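Local coordinates for protein decapping nuclease RAI1 (Candida albicans, PDB 5BUD) that removes NAD caps and hydrolyses 5'-triphosphate ends of RNA with the help of divalent metal ions, and binds and stimulates the exoribonuclease RAT1, at residues N9-T14 and C322-K327. Numbering follows the deposited sequence.
Sequences NSRSKT and CTNALK
Arg11 and Ser12 meet Asn324 and Lys327 in a polar surface contact, where the N-terminal loop between strands 4-5 and 21-28 runs past the first turns of helix 322-339. Arg11 NE donates to Asn324 OD1 at 2.8 Å, with an N-H...O angle of 160°. The acceptor lies at the guanidinium edge, in its plane, but NE sits above the amide plane. The two planes are 46° apart. The Arg11 chain bends at chi2 (-74°), which turns the guanidinium back toward the carbonyls of its own loop. There NH1 binds Ser10 O, in the plane of the group, at 2.8 Å and also Leu8 O, so the group is held from two directions. Asn324 ND2 bonds to Tyr115 OH, which helps fix the amide. In this PD-(D/E)XK nuclease of the DXO/Dom3Z family, the buried side of the helix start, with Ala325 and Leu326, packs on helices 104-112 and 255-275. Lys327 faces the loop instead. Its carbonyl O accepts a hydrogen bond from Ser12 N, 2.9 Å and nearly straight. Its extended aliphatic chain lies along the loop backbone, with CD 3.5 Å from Ser12 O. Lys327 NZ ends 3.8 Å from Lys13 O, too long for a hydrogen bond. The nearest atoms of the contact and of the bound RNA are about 17 Å apart.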
loop_
_atom_site.group_PDB
_atom_site.type_symbol
_atom_site.label_atom_id
_atom_site.label_comp_id
_atom_site.label_asym_id
_atom_site.label_seq_id
_atom_site.Cartn_x
_atom_site.Cartn_y
_atom_site.Cartn_z
ATOM N N ASN A 9 -14.131 14.370 -13.418
ATOM C CA ASN A 9 -15.076 14.885 -12.419
ATOM C C ASN A 9 -16.168 13.866 -12.078
ATOM O O ASN A 9 -17.101 14.188 -11.359
ATOM C CB ASN A 9 -15.696 16.194 -12.899
ATOM C CG ASN A 9 -16.431 16.043 -14.219
ATOM O OD1 ASN A 9 -17.093 15.032 -14.486
ATOM N ND2 ASN A 9 -16.306 17.043 -15.060
ATOM N N SER A 10 -16.076 12.652 -12.629
ATOM C CA SER A 10 -17.044 11.599 -12.315
ATOM C C SER A 10 -17.075 11.290 -10.798
ATOM O O SER A 10 -16.021 11.159 -10.152
ATOM C CB SER A 10 -16.734 10.325 -13.099
ATOM O OG SER A 10 -16.546 10.608 -14.474
ATOM N N ARG A 11 -18.276 11.194 -10.231
ATOM C CA ARG A 11 -18.443 10.906 -8.797
ATOM C C ARG A 11 -19.638 9.993 -8.576
ATOM O O ARG A 11 -20.725 10.287 -9.090
ATOM C CB ARG A 11 -18.638 12.199 -7.997
ATOM C CG ARG A 11 -17.486 13.203 -8.113
ATOM C CD ARG A 11 -16.258 12.766 -7.332
ATOM N NE ARG A 11 -15.205 13.779 -7.315
ATOM C CZ ARG A 11 -14.274 13.913 -8.268
ATOM N NH1 ARG A 11 -14.238 13.112 -9.349
ATOM N NH2 ARG A 11 -13.352 14.837 -8.131
ATOM N N SER A 12 -19.472 8.898 -7.821
ATOM C CA SER A 12 -20.633 8.053 -7.412
ATOM C C SER A 12 -21.578 8.923 -6.581
ATOM O O SER A 12 -21.119 9.834 -5.901
ATOM C CB SER A 12 -20.226 6.852 -6.560
ATOM O OG SER A 12 -19.485 5.913 -7.312
ATOM N N LYS A 13 -22.877 8.623 -6.649
ATOM C CA LYS A 13 -23.915 9.464 -6.034
ATOM C C LYS A 13 -23.886 9.338 -4.532
ATOM O O LYS A 13 -23.978 10.324 -3.802
ATOM C CB LYS A 13 -25.323 9.105 -6.557
ATOM C CG LYS A 13 -25.776 9.973 -7.720
ATOM C CD LYS A 13 -26.996 9.393 -8.428
ATOM C CE LYS A 13 -26.613 8.311 -9.430
ATOM N NZ LYS A 13 -27.740 7.990 -10.349
ATOM N N THR A 14 -23.764 8.111 -4.068
ATOM C CA THR A 14 -23.647 7.886 -2.651
ATOM C C THR A 14 -22.465 6.978 -2.388
ATOM O O THR A 14 -21.724 6.610 -3.304
ATOM C CB THR A 14 -24.946 7.299 -2.056
ATOM O OG1 THR A 14 -24.829 7.246 -0.627
ATOM C CG2 THR A 14 -25.240 5.897 -2.615
ATOM N N CYS A 322 -12.196 13.690 2.224
ATOM C CA CYS A 322 -12.125 12.231 2.119
ATOM C C CYS A 322 -13.341 11.641 1.444
ATOM O O CYS A 322 -13.210 10.706 0.668
ATOM C CB CYS A 322 -11.906 11.622 3.500
ATOM S SG CYS A 322 -10.282 11.985 4.184
ATOM N N THR A 323 -14.522 12.195 1.705
ATOM C CA THR A 323 -15.762 11.738 1.061
ATOM C C THR A 323 -15.743 11.962 -0.464
ATOM O O THR A 323 -16.181 11.088 -1.240
ATOM C CB THR A 323 -17.004 12.408 1.725
ATOM O OG1 THR A 323 -17.061 12.018 3.104
ATOM C CG2 THR A 323 -18.284 12.019 1.045
ATOM N N ASN A 324 -15.197 13.095 -0.906
ATOM C CA ASN A 324 -15.107 13.372 -2.342
ATOM C C ASN A 324 -14.184 12.355 -3.009
ATOM O O ASN A 324 -14.514 11.815 -4.075
ATOM C CB ASN A 324 -14.638 14.818 -2.552
ATOM C CG ASN A 324 -14.445 15.188 -4.013
ATOM O OD1 ASN A 324 -15.343 15.042 -4.849
ATOM N ND2 ASN A 324 -13.273 15.709 -4.321
ATOM N N ALA A 325 -13.050 12.065 -2.365
ATOM C CA ALA A 325 -12.122 11.050 -2.900
ATOM C C ALA A 325 -12.806 9.716 -3.048
ATOM O O ALA A 325 -12.617 9.058 -4.055
ATOM C CB ALA A 325 -10.877 10.925 -2.035
ATOM N N LEU A 326 -13.582 9.317 -2.037
ATOM C CA LEU A 326 -14.245 8.032 -2.031
ATOM C C LEU A 326 -15.260 7.912 -3.149
ATOM O O LEU A 326 -15.414 6.848 -3.738
ATOM C CB LEU A 326 -14.934 7.761 -0.677
ATOM C CG LEU A 326 -14.097 7.146 0.429
ATOM C CD1 LEU A 326 -14.916 7.074 1.706
ATOM C CD2 LEU A 326 -13.607 5.759 0.021
ATOM N N LYS A 327 -15.948 9.008 -3.452
ATOM C CA LYS A 327 -16.887 9.027 -4.582
ATOM C C LYS A 327 -16.203 8.923 -5.950
ATOM O O LYS A 327 -16.749 8.301 -6.861
ATOM C CB LYS A 327 -17.750 10.286 -4.512
ATOM C CG LYS A 327 -18.659 10.275 -3.296
ATOM C CD LYS A 327 -19.549 11.510 -3.194
ATOM C CE LYS A 327 -20.479 11.366 -2.003
ATOM N NZ LYS A 327 -21.455 12.485 -1.881
#